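Local coordinates for protein A-adding tRNA nucleotidyltransferase (Aquifex aeolicus, PDB 4WBY) that adds the terminal adenosine to the CC end of tRNA, using ATP and magnesium to complete the CCA terminus, at residues Glu266-Gly271 and Pro333-Val338. Numbering follows the deposited sequence.
Sequences ERIDYG and PLHTSV
Ile-268, in the loop joining helices 243-262 and 271-278, faces Thr-336 in the first turn of helix 336-342, the two backbones nearest there at 7.8 Å between CA atoms. The isoleucine reaches over with both of its branches. With chi1 at 58°, CG1 is wedged between the main-chain N and C, and the extended chi2 (177°) carries CD1 to the first turn of the helix, 4.0 Å from Ser-337 N and 4.1 Å from both Ser-337 CB and Thr-336 CG2. CG2 of Ile-268 meets the His-335 ring obliquely, 4.2 Å from CE1. That imidazole belongs to the N-cap residue; its ND1 is hydrogen-bonded to OG of Ser-337 at 2.8 Å, a bond that should limit rotation of the ring, which also stacks on Trp-299. Ser-337 OG has a second partner in Thr-303 of helix 298-309. Beside the isoleucine, one water donates to Glu-266 O, its oxygen 2.8 Å away, and the same oxygen is hydrogen-bonded to Thr-336 OG1 at 2.7 Å. In this helical part of the nucleotidyltransferase, away from the ATP and magnesium sites, loop and helix start thus meet directly through apolar packing, and their polar link runs through water.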
loop_
_atom_site.group_PDB
_atom_site.type_symbol
_atom_site.label_atom_id
_atom_site.label_comp_id
_atom_site.label_asym_id
_atom_site.label_seq_id
_atom_site.Cartn_x
_atom_site.Cartn_y
_atom_site.Cartn_z
ATOM N N GLU A 266 13.194 12.174 7.233
ATOM C CA GLU A 266 13.799 11.843 5.948
ATOM C C GLU A 266 13.289 10.526 5.397
ATOM O O GLU A 266 13.928 9.909 4.543
ATOM C CB GLU A 266 15.315 11.775 6.075
ATOM C CG GLU A 266 15.959 13.044 6.586
ATOM C CD GLU A 266 17.459 12.897 6.683
ATOM O OE1 GLU A 266 18.091 12.593 5.647
ATOM O OE2 GLU A 266 18.003 13.058 7.794
ATOM N N ARG A 267 12.138 10.093 5.888
ATOM C CA ARG A 267 11.547 8.844 5.427
ATOM C C ARG A 267 11.229 8.886 3.936
ATOM O O ARG A 267 10.869 9.933 3.392
ATOM C CB ARG A 267 10.285 8.534 6.230
ATOM C CG ARG A 267 10.579 8.185 7.672
ATOM C CD ARG A 267 9.311 8.103 8.503
ATOM N NE ARG A 267 9.614 7.840 9.907
ATOM C CZ ARG A 267 8.759 8.034 10.905
ATOM N NH1 ARG A 267 7.543 8.499 10.654
ATOM N NH2 ARG A 267 9.122 7.768 12.152
ATOM N N ILE A 268 11.401 7.748 3.277
ATOM C CA ILE A 268 10.998 7.604 1.890
ATOM C C ILE A 268 9.993 6.464 1.814
ATOM O O ILE A 268 9.734 5.794 2.817
ATOM C CB ILE A 268 12.211 7.338 0.951
ATOM C CG1 ILE A 268 12.970 6.077 1.367
ATOM C CG2 ILE A 268 13.159 8.535 0.957
ATOM C CD1 ILE A 268 14.140 5.719 0.418
ATOM N N ASP A 269 9.414 6.255 0.636
ATOM C CA ASP A 269 8.479 5.156 0.447
ATOM C C ASP A 269 9.262 3.852 0.321
ATOM O O ASP A 269 9.580 3.400 -0.779
ATOM C CB ASP A 269 7.587 5.419 -0.769
ATOM C CG ASP A 269 6.672 6.621 -0.562
ATOM O OD1 ASP A 269 6.368 6.936 0.611
ATOM O OD2 ASP A 269 6.264 7.251 -1.562
ATOM N N TYR A 270 9.566 3.257 1.473
ATOM C CA TYR A 270 10.498 2.131 1.549
ATOM C C TYR A 270 10.054 0.881 0.809
ATOM O O TYR A 270 10.882 0.038 0.479
ATOM C CB TYR A 270 10.755 1.745 3.005
ATOM C CG TYR A 270 11.296 2.844 3.889
ATOM C CD1 TYR A 270 12.620 3.269 3.779
ATOM C CD2 TYR A 270 10.509 3.408 4.883
ATOM C CE1 TYR A 270 13.124 4.259 4.604
ATOM C CE2 TYR A 270 11.004 4.395 5.718
ATOM C CZ TYR A 270 12.311 4.812 5.579
ATOM O OH TYR A 270 12.798 5.787 6.408
ATOM N N GLY A 271 8.753 0.736 0.583
ATOM C CA GLY A 271 8.249 -0.431 -0.120
ATOM C C GLY A 271 8.933 -0.664 -1.456
ATOM O O GLY A 271 9.160 -1.813 -1.854
ATOM N N PRO A 333 26.415 12.466 -3.482
ATOM C CA PRO A 333 25.358 12.712 -4.475
ATOM C C PRO A 333 24.217 11.698 -4.476
ATOM O O PRO A 333 23.299 11.832 -5.288
ATOM C CB PRO A 333 26.112 12.646 -5.806
ATOM C CG PRO A 333 27.244 11.719 -5.544
ATOM C CD PRO A 333 27.644 11.934 -4.104
ATOM N N LEU A 334 24.262 10.706 -3.594
ATOM C CA LEU A 334 23.333 9.586 -3.682
ATOM C C LEU A 334 22.008 9.837 -2.974
ATOM O O LEU A 334 21.949 10.444 -1.904
ATOM C CB LEU A 334 23.983 8.321 -3.116
ATOM C CG LEU A 334 25.301 7.914 -3.778
ATOM C CD1 LEU A 334 25.899 6.689 -3.098
ATOM C CD2 LEU A 334 25.112 7.671 -5.274
ATOM N N HIS A 335 20.938 9.379 -3.604
ATOM C CA HIS A 335 19.631 9.367 -2.981
ATOM C C HIS A 335 19.649 8.427 -1.781
ATOM O O HIS A 335 20.391 7.440 -1.772
ATOM C CB HIS A 335 18.573 8.931 -3.995
ATOM C CG HIS A 335 17.172 9.064 -3.497
ATOM N ND1 HIS A 335 16.432 7.988 -3.055
ATOM C CD2 HIS A 335 16.379 10.151 -3.352
ATOM C CE1 HIS A 335 15.239 8.405 -2.675
ATOM N NE2 HIS A 335 15.181 9.715 -2.841
ATOM N N THR A 336 18.831 8.739 -0.781
ATOM C CA THR A 336 18.687 7.922 0.426
ATOM C C THR A 336 18.562 6.436 0.109
ATOM O O THR A 336 19.118 5.592 0.819
ATOM C CB THR A 336 17.451 8.363 1.242
ATOM O OG1 THR A 336 17.628 9.715 1.666
ATOM C CG2 THR A 336 17.254 7.489 2.473
ATOM N N SER A 337 17.831 6.121 -0.957
ATOM C CA SER A 337 17.609 4.722 -1.334
ATOM C C SER A 337 18.913 3.959 -1.577
ATOM O O SER A 337 19.038 2.801 -1.167
ATOM C CB SER A 337 16.711 4.638 -2.573
ATOM O OG SER A 337 17.219 5.410 -3.647
ATOM N N VAL A 338 19.883 4.597 -2.228
ATOM C CA VAL A 338 21.134 3.910 -2.539
ATOM C C VAL A 338 21.940 3.709 -1.253
ATOM O O VAL A 338 22.569 2.670 -1.072
ATOM C CB VAL A 338 21.980 4.677 -3.594
ATOM C CG1 VAL A 338 23.326 3.983 -3.822
ATOM C CG2 VAL A 338 21.208 4.795 -4.901
HETATM O O HOH W 1 15.327 10.957 2.397
#